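Local coordinates for protein pumilio homology domain family member 4 (PDB 3BWT) that binds messenger RNA as a yeast PUF-family protein, here represented by its RNA-binding domain, the Pumilio homology domain of helical repeats, at residues D41-V52 / Q75-H86. Numbering follows the deposited sequence.
Sequences DAIFEETKDYTV and QRIVLTKISSPH
Phe-44 and Gln-75 carry this contact between neighbouring helices of a PUF domain, an alpha-helical repeat solenoid in which successive Pumilio repeats stack side by side. Helix 41-47 and helix 75-83 run nearly the same way, 21° apart, with 11.3 Å between their axes at closest approach, and the ring of Phe-44 bridges that gap. With chi1 at 167°, the side chain swings away from its own backbone N, and the ring reaches the second helix. There the aliphatic part of Gln-75 lies over one face: CG sits 3.6 Å from the ring centroid, almost exactly on the ring normal, a CH-pi contact. Val-78 meets the same ring at its edge, CB being 3.8 Å from Phe-44 CZ, while Leu-79 brings CD2 against CE1. With the ring cut back to an alanine here, the Gln-75 methylenes and Val-78 would probably lose the surface they pack on, leaving a gap between the helices.

Farther along, the solenoid packing continues through aliphatic groups and a histidine ring. Leu-79 CD2 also touches Thr-51 CG2, and the leucine makes further contact with Leu-67 and Leu-68 of helix 60-70. Val-52, at the start of the next helix, crosses His-86 at about a right angle and sets CG2 3.7 Å from ring atom ND1.

Beyond the Phe-44 ring, the amide of Gln-75 is held at both ends. OE1 accepts from the backbone N of Thr-72 and from a water that also donates to Asp-41 OD1. NE2 gives a hydrogen bond to that same OD1 at 2.9 Å with an N-H...O angle of 155°, arriving from above the carboxylate plane.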
loop_
_atom_site.group_PDB
_atom_site.type_symbol
_atom_site.label_atom_id
_atom_site.label_comp_id
_atom_site.label_asym_id
_atom_site.label_seq_id
_atom_site.Cartn_x
_atom_site.Cartn_y
_atom_site.Cartn_z
ATOM N N ASP A 41 0.536 27.482 -23.466
ATOM C CA ASP A 41 1.602 28.472 -23.497
ATOM C C ASP A 41 1.257 29.659 -22.606
ATOM O O ASP A 41 2.034 30.060 -21.742
ATOM C CB ASP A 41 1.813 28.976 -24.922
ATOM C CG ASP A 41 2.439 27.945 -25.830
ATOM O OD1 ASP A 41 2.729 26.815 -25.375
ATOM O OD2 ASP A 41 2.638 28.277 -27.018
ATOM N N ALA A 42 0.085 30.228 -22.842
ATOM C CA ALA A 42 -0.342 31.415 -22.131
ATOM C C ALA A 42 -0.382 31.138 -20.638
ATOM O O ALA A 42 0.066 31.948 -19.817
ATOM C CB ALA A 42 -1.708 31.834 -22.617
ATOM N N ILE A 43 -0.931 29.984 -20.290
ATOM C CA ILE A 43 -1.099 29.631 -18.896
ATOM C C ILE A 43 0.238 29.248 -18.265
ATOM O O ILE A 43 0.511 29.593 -17.118
ATOM C CB ILE A 43 -2.168 28.544 -18.733
ATOM C CG1 ILE A 43 -3.544 29.148 -19.028
ATOM C CG2 ILE A 43 -2.131 27.947 -17.326
ATOM C CD1 ILE A 43 -4.612 28.133 -19.315
ATOM N N PHE A 44 1.082 28.562 -19.024
ATOM C CA PHE A 44 2.426 28.244 -18.559
ATOM C C PHE A 44 3.208 29.519 -18.254
ATOM O O PHE A 44 3.829 29.641 -17.198
ATOM C CB PHE A 44 3.172 27.393 -19.598
ATOM C CG PHE A 44 4.657 27.280 -19.352
ATOM C CD1 PHE A 44 5.166 26.310 -18.495
ATOM C CD2 PHE A 44 5.550 28.134 -19.991
ATOM C CE1 PHE A 44 6.536 26.200 -18.280
ATOM C CE2 PHE A 44 6.916 28.025 -19.775
ATOM C CZ PHE A 44 7.408 27.061 -18.922
ATOM N N GLU A 45 3.180 30.473 -19.170
ATOM C CA GLU A 45 3.952 31.694 -18.971
ATOM C C GLU A 45 3.499 32.506 -17.757
ATOM O O GLU A 45 4.320 33.103 -17.068
ATOM C CB GLU A 45 3.953 32.563 -20.230
ATOM C CG GLU A 45 4.643 31.927 -21.397
ATOM C CD GLU A 45 6.122 31.639 -21.151
ATOM O OE1 GLU A 45 6.679 32.137 -20.148
ATOM O OE2 GLU A 45 6.728 30.914 -21.983
ATOM N N GLU A 46 2.196 32.528 -17.492
ATOM C CA GLU A 46 1.674 33.343 -16.398
ATOM C C GLU A 46 1.583 32.640 -15.041
ATOM O O GLU A 46 1.329 33.295 -14.033
ATOM C CB GLU A 46 0.325 33.966 -16.770
ATOM C CG GLU A 46 0.444 35.004 -17.866
ATOM C CD GLU A 46 -0.749 35.911 -17.942
ATOM O OE1 GLU A 46 -1.103 36.496 -16.902
ATOM O OE2 GLU A 46 -1.330 36.043 -19.042
ATOM N N THR A 47 1.796 31.325 -15.005
ATOM C CA THR A 47 1.734 30.598 -13.739
ATOM C C THR A 47 3.032 29.884 -13.354
ATOM O O THR A 47 3.152 29.387 -12.246
ATOM C CB THR A 47 0.591 29.565 -13.705
ATOM O OG1 THR A 47 0.994 28.393 -14.415
ATOM C CG2 THR A 47 -0.677 30.119 -14.316
ATOM N N LYS A 48 4.006 29.831 -14.253
ATOM C CA LYS A 48 5.238 29.111 -13.954
ATOM C C LYS A 48 5.936 29.580 -12.666
ATOM O O LYS A 48 6.488 28.778 -11.910
ATOM C CB LYS A 48 6.202 29.158 -15.141
ATOM C CG LYS A 48 6.712 30.535 -15.487
ATOM C CD LYS A 48 7.480 30.520 -16.804
ATOM C CE LYS A 48 7.998 31.909 -17.161
ATOM N NZ LYS A 48 8.869 31.833 -18.358
ATOM N N ASP A 49 5.908 30.874 -12.401
ATOM C CA ASP A 49 6.621 31.388 -11.249
ATOM C C ASP A 49 5.935 31.029 -9.941
ATOM O O ASP A 49 6.513 31.150 -8.860
ATOM C CB ASP A 49 6.778 32.892 -11.375
ATOM C CG ASP A 49 7.859 33.268 -12.351
ATOM O OD1 ASP A 49 8.964 32.687 -12.251
ATOM O OD2 ASP A 49 7.605 34.138 -13.210
ATOM N N TYR A 50 4.698 30.574 -10.049
ATOM C CA TYR A 50 3.891 30.317 -8.879
ATOM C C TYR A 50 3.448 28.858 -8.794
ATOM O O TYR A 50 2.474 28.545 -8.121
ATOM C CB TYR A 50 2.686 31.252 -8.903
ATOM C CG TYR A 50 3.088 32.682 -9.143
ATOM C CD1 TYR A 50 3.608 33.455 -8.114
ATOM C CD2 TYR A 50 2.977 33.253 -10.404
ATOM C CE1 TYR A 50 3.998 34.765 -8.332
ATOM C CE2 TYR A 50 3.363 34.573 -10.633
ATOM C CZ TYR A 50 3.872 35.323 -9.592
ATOM O OH TYR A 50 4.255 36.631 -9.803
ATOM N N THR A 51 4.172 27.962 -9.460
ATOM C CA THR A 51 3.719 26.583 -9.528
ATOM C C THR A 51 3.560 25.976 -8.135
ATOM O O THR A 51 2.561 25.317 -7.866
ATOM C CB THR A 51 4.576 25.676 -10.496
ATOM O OG1 THR A 51 5.676 25.080 -9.802
ATOM C CG2 THR A 51 5.096 26.463 -11.685
ATOM N N VAL A 52 4.518 26.215 -7.242
ATOM C CA VAL A 52 4.457 25.628 -5.906
ATOM C C VAL A 52 3.190 26.071 -5.189
ATOM O O VAL A 52 2.484 25.276 -4.554
ATOM C CB VAL A 52 5.672 25.997 -5.041
ATOM C CG1 VAL A 52 5.641 25.222 -3.739
ATOM C CG2 VAL A 52 6.958 25.717 -5.774
ATOM N N GLN A 75 8.345 22.753 -21.558
ATOM C CA GLN A 75 7.647 23.472 -20.505
ATOM C C GLN A 75 7.554 22.619 -19.249
ATOM O O GLN A 75 7.802 23.097 -18.140
ATOM C CB GLN A 75 6.266 23.877 -20.982
ATOM C CG GLN A 75 6.274 25.000 -21.983
ATOM C CD GLN A 75 4.997 25.065 -22.791
ATOM O OE1 GLN A 75 4.371 24.037 -23.066
ATOM N NE2 GLN A 75 4.607 26.270 -23.185
ATOM N N ARG A 76 7.215 21.350 -19.431
ATOM C CA ARG A 76 7.105 20.436 -18.312
ATOM C C ARG A 76 8.396 20.393 -17.512
ATOM O O ARG A 76 8.372 20.363 -16.277
ATOM C CB ARG A 76 6.744 19.033 -18.786
ATOM C CG ARG A 76 6.338 18.113 -17.650
ATOM C CD ARG A 76 5.765 16.795 -18.148
ATOM N NE ARG A 76 6.769 16.027 -18.871
ATOM C CZ ARG A 76 6.753 15.827 -20.182
ATOM N NH1 ARG A 76 5.763 16.322 -20.914
ATOM N NH2 ARG A 76 7.722 15.124 -20.755
ATOM N N ILE A 77 9.524 20.390 -18.212
ATOM C CA ILE A 77 10.822 20.337 -17.546
ATOM C C ILE A 77 11.086 21.585 -16.711
ATOM O O ILE A 77 11.777 21.524 -15.688
ATOM C CB ILE A 77 11.963 20.092 -18.553
ATOM C CG1 ILE A 77 11.734 18.749 -19.248
ATOM C CG2 ILE A 77 13.301 20.066 -17.850
ATOM C CD1 ILE A 77 12.558 18.531 -20.478
ATOM N N VAL A 78 10.522 22.713 -17.136
ATOM C CA VAL A 78 10.682 23.954 -16.398
ATOM C C VAL A 78 9.839 23.914 -15.129
ATOM O O VAL A 78 10.296 24.311 -14.054
ATOM C CB VAL A 78 10.299 25.192 -17.245
ATOM C CG1 VAL A 78 10.287 26.456 -16.378
ATOM C CG2 VAL A 78 11.245 25.345 -18.421
ATOM N N LEU A 79 8.604 23.438 -15.256
ATOM C CA LEU A 79 7.739 23.296 -14.095
ATOM C C LEU A 79 8.383 22.360 -13.082
ATOM O O LEU A 79 8.310 22.597 -11.869
ATOM C CB LEU A 79 6.354 22.787 -14.492
ATOM C CG LEU A 79 5.540 23.743 -15.365
ATOM C CD1 LEU A 79 4.081 23.305 -15.479
ATOM C CD2 LEU A 79 5.637 25.164 -14.837
ATOM N N THR A 80 9.027 21.306 -13.576
ATOM C CA THR A 80 9.696 20.357 -12.690
ATOM C C THR A 80 10.862 21.039 -11.985
ATOM O O THR A 80 11.050 20.864 -10.784
ATOM C CB THR A 80 10.237 19.087 -13.429
ATOM O OG1 THR A 80 9.193 18.452 -14.183
ATOM C CG2 THR A 80 10.807 18.088 -12.428
ATOM N N LYS A 81 11.647 21.814 -12.727
ATOM C CA LYS A 81 12.827 22.450 -12.132
ATOM C C LYS A 81 12.473 23.471 -11.056
ATOM O O LYS A 81 13.160 23.572 -10.044
ATOM C CB LYS A 81 13.731 23.078 -13.198
ATOM C CG LYS A 81 14.508 22.052 -14.031
ATOM C CD LYS A 81 15.397 22.720 -15.090
ATOM C CE LYS A 81 16.204 21.687 -15.881
ATOM N NZ LYS A 81 17.179 22.328 -16.815
ATOM N N ILE A 82 11.393 24.208 -11.272
ATOM C CA ILE A 82 10.972 25.244 -10.347
ATOM C C ILE A 82 10.407 24.638 -9.073
ATOM O O ILE A 82 10.677 25.120 -7.962
ATOM C CB ILE A 82 9.901 26.161 -10.995
ATOM C CG1 ILE A 82 10.545 27.083 -12.042
ATOM C CG2 ILE A 82 9.153 26.968 -9.938
ATOM C CD1 ILE A 82 9.561 27.993 -12.760
ATOM N N SER A 83 9.626 23.573 -9.231
ATOM C CA SER A 83 8.969 22.963 -8.081
ATOM C C SER A 83 9.875 22.022 -7.293
ATOM O O SER A 83 9.680 21.852 -6.092
ATOM C CB SER A 83 7.680 22.251 -8.499
ATOM O OG SER A 83 7.926 21.296 -9.505
ATOM N N SER A 84 10.878 21.447 -7.955
ATOM C CA SER A 84 11.679 20.366 -7.364
ATOM C C SER A 84 12.298 20.656 -5.994
ATOM O O SER A 84 12.364 19.766 -5.156
ATOM C CB SER A 84 12.749 19.862 -8.336
ATOM O OG SER A 84 13.664 20.889 -8.678
ATOM N N PRO A 85 12.767 21.889 -5.765
ATOM C CA PRO A 85 13.320 22.231 -4.448
ATOM C C PRO A 85 12.258 22.284 -3.339
ATOM O O PRO A 85 12.591 22.433 -2.167
ATOM C CB PRO A 85 13.896 23.636 -4.667
ATOM C CG PRO A 85 14.075 23.759 -6.144
ATOM C CD PRO A 85 12.960 22.977 -6.740
ATOM N N HIS A 86 10.992 22.166 -3.704
ATOM C CA HIS A 86 9.932 22.308 -2.726
ATOM C C HIS A 86 9.069 21.059 -2.645
ATOM O O HIS A 86 7.916 21.106 -2.229
ATOM C CB HIS A 86 9.091 23.524 -3.072
ATOM C CG HIS A 86 9.884 24.782 -3.131
ATOM N ND1 HIS A 86 10.334 25.323 -4.316
ATOM C CD2 HIS A 86 10.347 25.587 -2.149
ATOM C CE1 HIS A 86 11.022 26.420 -4.060
ATOM N NE2 HIS A 86 11.041 26.603 -2.753
HETATM O O HOH W 1 2.313 24.333 -25.063
HETATM O O HOH W 2 5.850 29.153 -24.147
#